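Local coordinates for BolA like protein (Arabidopsis thaliana, PDB 4PUG) that may regulate transcription in a redox-dependent way or iron-sulfur cluster biogenesis, alone or with glutaredoxin, the glutaredoxin heterodimers binding a labile iron-sulfur cluster, at residues H66-V69 and Y70-R74; E75-D78 and T79-A83. One frame throughout, in Å; residues are numbered along the deposited sequence.

How the contacts relate
Contacts 1 and 2 follow each other along the helical part of the BolA domain that leads into its last strand. Contact 1 (66-74) is the last two turns of helix 62-72 and the break behind it; contact 2 (75-83) is the short helix 74-78 with the loop that closes it. Their centres lie about 11 Å apart, and they touch directly where Tyr70 CD1 packs 3.5 Å from Leu77 CD1, bridging the break at Leu73. Both also lean on helix 6-18 through Met10, which meets Leu73 of contact 1 and Leu81 of contact 2. Contact 1 reaches over strand 83-89, whereas contact 2 runs into the start of that strand.

Contact 1 (H66-V69 and Y70-R74); sequences HRLV and YHLLR
Val69 swings CG1 to the far side of its CA-CB bond from the backbone N (chi1 -179°), which turns that methyl beside its own carbonyl carbon and toward Leu73, one turn on, whose CD1 lies 4.3 Å from it. Tyr70, with an unusual chi1 of -100°, lays its ring back along the preceding turn: CD2 comes within 3.4 Å of His66 O, which sits at the ring edge, near its plane. These contacts belong to the last two turns of helix 62-72, one of the helices packed on the three-stranded sheet of the BolA fold. His66 O also accepts the backbone bond from Tyr70 N at 2.9 Å, so one carbonyl meets both the amide and the ring of the same residue. Next along the helix, Leu68 and Leu72 pack side by side, Leu68 CD1 4.4 Å from Leu72 CG, while Leu72 CG itself rests 3.4 Å from Leu68 O. This leucine pair faces Leu18 of helix 6-18. Val69 and Tyr70 instead lie on Ile86 of strand 83-89, and buried Leu73 reaches both Met10 and Leu84, so this part of the helix is wedged between helix and sheet. Leu73 leaves helical geometry and takes the N-cap position of the following helix. Regular bonding fades there: Leu73 N finds Val69 O at 3.1 Å, but only as a weak bond bent to 132° at the hydrogen.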
loop_
_atom_site.group_PDB
_atom_site.type_symbol
_atom_site.label_atom_id
_atom_site.label_comp_id
_atom_site.label_asym_id
_atom_site.label_seq_id
_atom_site.Cartn_x
_atom_site.Cartn_y
_atom_site.Cartn_z
ATOM N N HIS A 66 -5.375 9.457 4.394
ATOM C CA HIS A 66 -4.367 9.296 3.354
ATOM C C HIS A 66 -2.977 9.768 3.774
ATOM O O HIS A 66 -1.976 9.171 3.377
ATOM C CB HIS A 66 -4.803 9.969 2.054
ATOM C CG HIS A 66 -5.811 9.187 1.284
ATOM N ND1 HIS A 66 -5.807 9.103 -0.086
ATOM C CD2 HIS A 66 -6.867 8.433 1.700
ATOM C CE1 HIS A 66 -6.809 8.342 -0.494
ATOM N NE2 HIS A 66 -7.465 7.926 0.583
ATOM N N ARG A 67 -2.906 10.834 4.566
ATOM C CA ARG A 67 -1.616 11.290 5.082
ATOM C C ARG A 67 -1.040 10.262 6.038
ATOM O O ARG A 67 0.174 10.062 6.086
ATOM C CB ARG A 67 -1.757 12.620 5.821
ATOM C CG ARG A 67 -1.912 13.833 4.932
ATOM C CD ARG A 67 -2.213 15.075 5.766
ATOM N NE ARG A 67 -0.998 15.742 6.225
ATOM C CZ ARG A 67 -0.372 15.475 7.367
ATOM N NH1 ARG A 67 -0.841 14.544 8.190
ATOM N NH2 ARG A 67 0.730 16.142 7.688
ATOM N N LEU A 68 -1.916 9.636 6.819
ATOM C CA LEU A 68 -1.499 8.582 7.734
ATOM C C LEU A 68 -0.902 7.416 6.951
ATOM O O LEU A 68 0.223 6.978 7.226
ATOM C CB LEU A 68 -2.678 8.112 8.588
ATOM C CG LEU A 68 -2.446 6.908 9.503
ATOM C CD1 LEU A 68 -1.313 7.174 10.484
ATOM C CD2 LEU A 68 -3.722 6.530 10.243
ATOM N N VAL A 69 -1.650 6.929 5.962
ATOM C CA VAL A 69 -1.175 5.814 5.141
ATOM C C VAL A 69 0.138 6.144 4.422
ATOM O O VAL A 69 1.062 5.328 4.409
ATOM C CB VAL A 69 -2.240 5.332 4.128
ATOM C CG1 VAL A 69 -1.714 4.153 3.319
ATOM C CG2 VAL A 69 -3.532 4.952 4.846
ATOM N N TYR A 70 0.224 7.341 3.843
ATOM C CA TYR A 70 1.447 7.774 3.166
ATOM C C TYR A 70 2.621 7.841 4.135
ATOM O O TYR A 70 3.746 7.495 3.782
ATOM C CB TYR A 70 1.256 9.134 2.485
ATOM C CG TYR A 70 0.991 9.042 0.997
ATOM C CD1 TYR A 70 1.989 9.318 0.070
ATOM C CD2 TYR A 70 -0.259 8.679 0.521
ATOM C CE1 TYR A 70 1.745 9.231 -1.293
ATOM C CE2 TYR A 70 -0.509 8.591 -0.834
ATOM C CZ TYR A 70 0.493 8.867 -1.736
ATOM O OH TYR A 70 0.235 8.776 -3.084
ATOM N N HIS A 71 2.348 8.289 5.355
ATOM C CA HIS A 71 3.364 8.344 6.395
ATOM C C HIS A 71 3.869 6.948 6.737
ATOM O O HIS A 71 5.070 6.735 6.891
ATOM C CB HIS A 71 2.815 9.019 7.649
ATOM C CG HIS A 71 3.711 8.885 8.841
ATOM N ND1 HIS A 71 4.886 9.594 8.973
ATOM C CD2 HIS A 71 3.612 8.113 9.946
ATOM C CE1 HIS A 71 5.469 9.270 10.112
ATOM N NE2 HIS A 71 4.715 8.371 10.723
ATOM N N LEU A 72 2.949 5.996 6.855
ATOM C CA LEU A 72 3.330 4.618 7.157
ATOM C C LEU A 72 4.159 3.978 6.040
ATOM O O LEU A 72 4.960 3.079 6.292
ATOM C CB LEU A 72 2.092 3.765 7.449
ATOM C CG LEU A 72 1.314 4.147 8.709
ATOM C CD1 LEU A 72 0.051 3.310 8.831
ATOM C CD2 LEU A 72 2.189 3.988 9.944
ATOM N N LEU A 73 3.975 4.449 4.811
ATOM C CA LEU A 73 4.669 3.863 3.668
ATOM C C LEU A 73 5.757 4.765 3.088
ATOM O O LEU A 73 6.163 4.587 1.939
ATOM C CB LEU A 73 3.667 3.487 2.572
ATOM C CG LEU A 73 2.649 2.406 2.932
ATOM C CD1 LEU A 73 1.730 2.117 1.757
ATOM C CD2 LEU A 73 3.352 1.139 3.390
ATOM N N ARG A 74 6.233 5.718 3.883
ATOM C CA ARG A 74 7.229 6.679 3.411
ATOM C C ARG A 74 8.538 6.016 2.982
ATOM O O ARG A 74 9.144 6.417 1.989
ATOM C CB ARG A 74 7.502 7.745 4.475
ATOM C CG ARG A 74 8.457 8.838 4.019
ATOM C CD ARG A 74 8.589 9.924 5.071
ATOM N NE ARG A 74 7.308 10.567 5.350
ATOM C CZ ARG A 74 6.914 10.955 6.559
ATOM N NH1 ARG A 74 7.703 10.764 7.609
ATOM N NH2 ARG A 74 5.732 11.533 6.721
#

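Contact 2 (E75-D78 and T79-A83)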
loop_
_atom_site.group_PDB
_atom_site.type_symbol
_atom_site.label_atom_id
_atom_site.label_comp_id
_atom_site.label_asym_id
_atom_site.label_seq_id
_atom_site.Cartn_x
_atom_site.Cartn_y
_atom_site.Cartn_z
ATOM N N GLU A 75 8.970 5.006 3.733
ATOM C CA GLU A 75 10.192 4.279 3.402
ATOM C C GLU A 75 10.085 3.611 2.036
ATOM O O GLU A 75 11.031 3.634 1.248
ATOM C CB GLU A 75 10.511 3.229 4.469
ATOM C CG GLU A 75 11.696 2.338 4.124
ATOM C CD GLU A 75 11.996 1.317 5.203
ATOM O OE1 GLU A 75 11.072 0.578 5.601
ATOM O OE2 GLU A 75 13.158 1.254 5.652
ATOM N N GLU A 76 8.929 3.017 1.762
ATOM C CA GLU A 76 8.704 2.353 0.484
ATOM C C GLU A 76 8.698 3.357 -0.667
ATOM O O GLU A 76 9.234 3.082 -1.739
ATOM C CB GLU A 76 7.404 1.544 0.505
ATOM C CG GLU A 76 7.333 0.491 1.610
ATOM C CD GLU A 76 8.432 -0.555 1.511
ATOM O OE1 GLU A 76 8.973 -0.765 0.404
ATOM O OE2 GLU A 76 8.755 -1.175 2.547
ATOM N N LEU A 77 8.104 4.524 -0.433
ATOM C CA LEU A 77 8.055 5.581 -1.441
ATOM C C LEU A 77 9.443 6.122 -1.767
ATOM O O LEU A 77 9.671 6.658 -2.852
ATOM C CB LEU A 77 7.151 6.721 -0.975
ATOM C CG LEU A 77 5.655 6.421 -0.920
ATOM C CD1 LEU A 77 4.934 7.506 -0.147
ATOM C CD2 LEU A 77 5.087 6.294 -2.326
ATOM N N ASP A 78 10.366 5.983 -0.822
ATOM C CA ASP A 78 11.732 6.454 -1.014
ATOM C C ASP A 78 12.633 5.367 -1.589
ATOM O O ASP A 78 13.774 5.636 -1.962
ATOM C CB ASP A 78 12.317 6.954 0.309
ATOM C CG ASP A 78 11.589 8.166 0.848
ATOM O OD1 ASP A 78 10.934 8.868 0.052
ATOM O OD2 ASP A 78 11.677 8.421 2.068
ATOM N N THR A 79 12.127 4.138 -1.661
ATOM C CA THR A 79 12.969 3.008 -2.051
ATOM C C THR A 79 12.421 2.143 -3.188
ATOM O O THR A 79 12.742 0.958 -3.265
ATOM C CB THR A 79 13.269 2.081 -0.850
ATOM O OG1 THR A 79 12.038 1.631 -0.270
ATOM C CG2 THR A 79 14.094 2.805 0.208
ATOM N N GLY A 80 11.603 2.716 -4.069
ATOM C CA GLY A 80 11.121 1.974 -5.222
ATOM C C GLY A 80 9.648 2.124 -5.568
ATOM O O GLY A 80 9.251 1.898 -6.711
ATOM N N LEU A 81 8.831 2.497 -4.588
ATOM C CA LEU A 81 7.397 2.654 -4.823
ATOM C C LEU A 81 7.090 3.970 -5.533
ATOM O O LEU A 81 7.150 5.044 -4.931
ATOM C CB LEU A 81 6.623 2.552 -3.507
ATOM C CG LEU A 81 5.095 2.632 -3.552
ATOM C CD1 LEU A 81 4.523 1.728 -4.632
ATOM C CD2 LEU A 81 4.527 2.266 -2.190
ATOM N N HIS A 82 6.764 3.881 -6.819
ATOM C CA HIS A 82 6.479 5.070 -7.611
ATOM C C HIS A 82 5.051 5.566 -7.418
ATOM O O HIS A 82 4.829 6.752 -7.176
ATOM C CB HIS A 82 6.744 4.820 -9.098
ATOM C CG HIS A 82 6.555 6.035 -9.953
ATOM N ND1 HIS A 82 7.506 7.031 -10.054
ATOM C CD2 HIS A 82 5.525 6.420 -10.740
ATOM C CE1 HIS A 82 7.068 7.974 -10.868
ATOM N NE2 HIS A 82 5.866 7.628 -11.299
ATOM N N ALA A 83 4.084 4.660 -7.523
ATOM C CA ALA A 83 2.676 5.047 -7.443
ATOM C C ALA A 83 1.881 4.238 -6.423
ATOM O O ALA A 83 1.872 3.005 -6.452
ATOM C CB ALA A 83 2.025 4.964 -8.814
#
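A glycine-containing C-terminal cap ends helix 74-78 and turns the chain toward the last strand of the BolA fold. It is Schellman-like: the 6→1 bond is present, from Leu81 N to Glu76 O at 2.9 Å, but Gly80 N is 4.6 Å from Leu77 O, too far for the usual 5→2 partner. Gly80 makes the reversal with a phi of 137°, a backbone conformation that glycine, lacking a CB, can adopt without strain. Glu76 O is gripped twice, since Thr79 N also bonds to it at 3.1 Å; that amide stands above the carbonyl plane, and Leu81 N comes from the opposite face. Thr79 adds a side-chain bond one residue further back. With chi1 at 57°, its hydroxyl sits between its own N and carbonyl carbon and folds over the helix end, donating from OG1 to Glu75 O at 2.7 Å, tilted out of that carbonyl's plane. Beyond the turn, Leu81 doubles back along the helix. Its CG, anti to the backbone N (chi1 -178°), meets Leu77 CD2 at 3.9 Å, the two side chains crossing at a slant, and its CD2 touches Glu76 CB at 4.0 Å. Glu76 bends its chain away to put OE1 and OE2 in salt bridges with Arg6 and Arg9, probably keeping the buried carboxylate charged. These salt bridges tie helix 74-78 to helix 6-18, where Leu81 also packs on Met10. Leu81 also meets Phe48 of strand 47-53, and two residues on, Ala83 begins strand 83-89 with backbone bonds to Thr46 and Phe48.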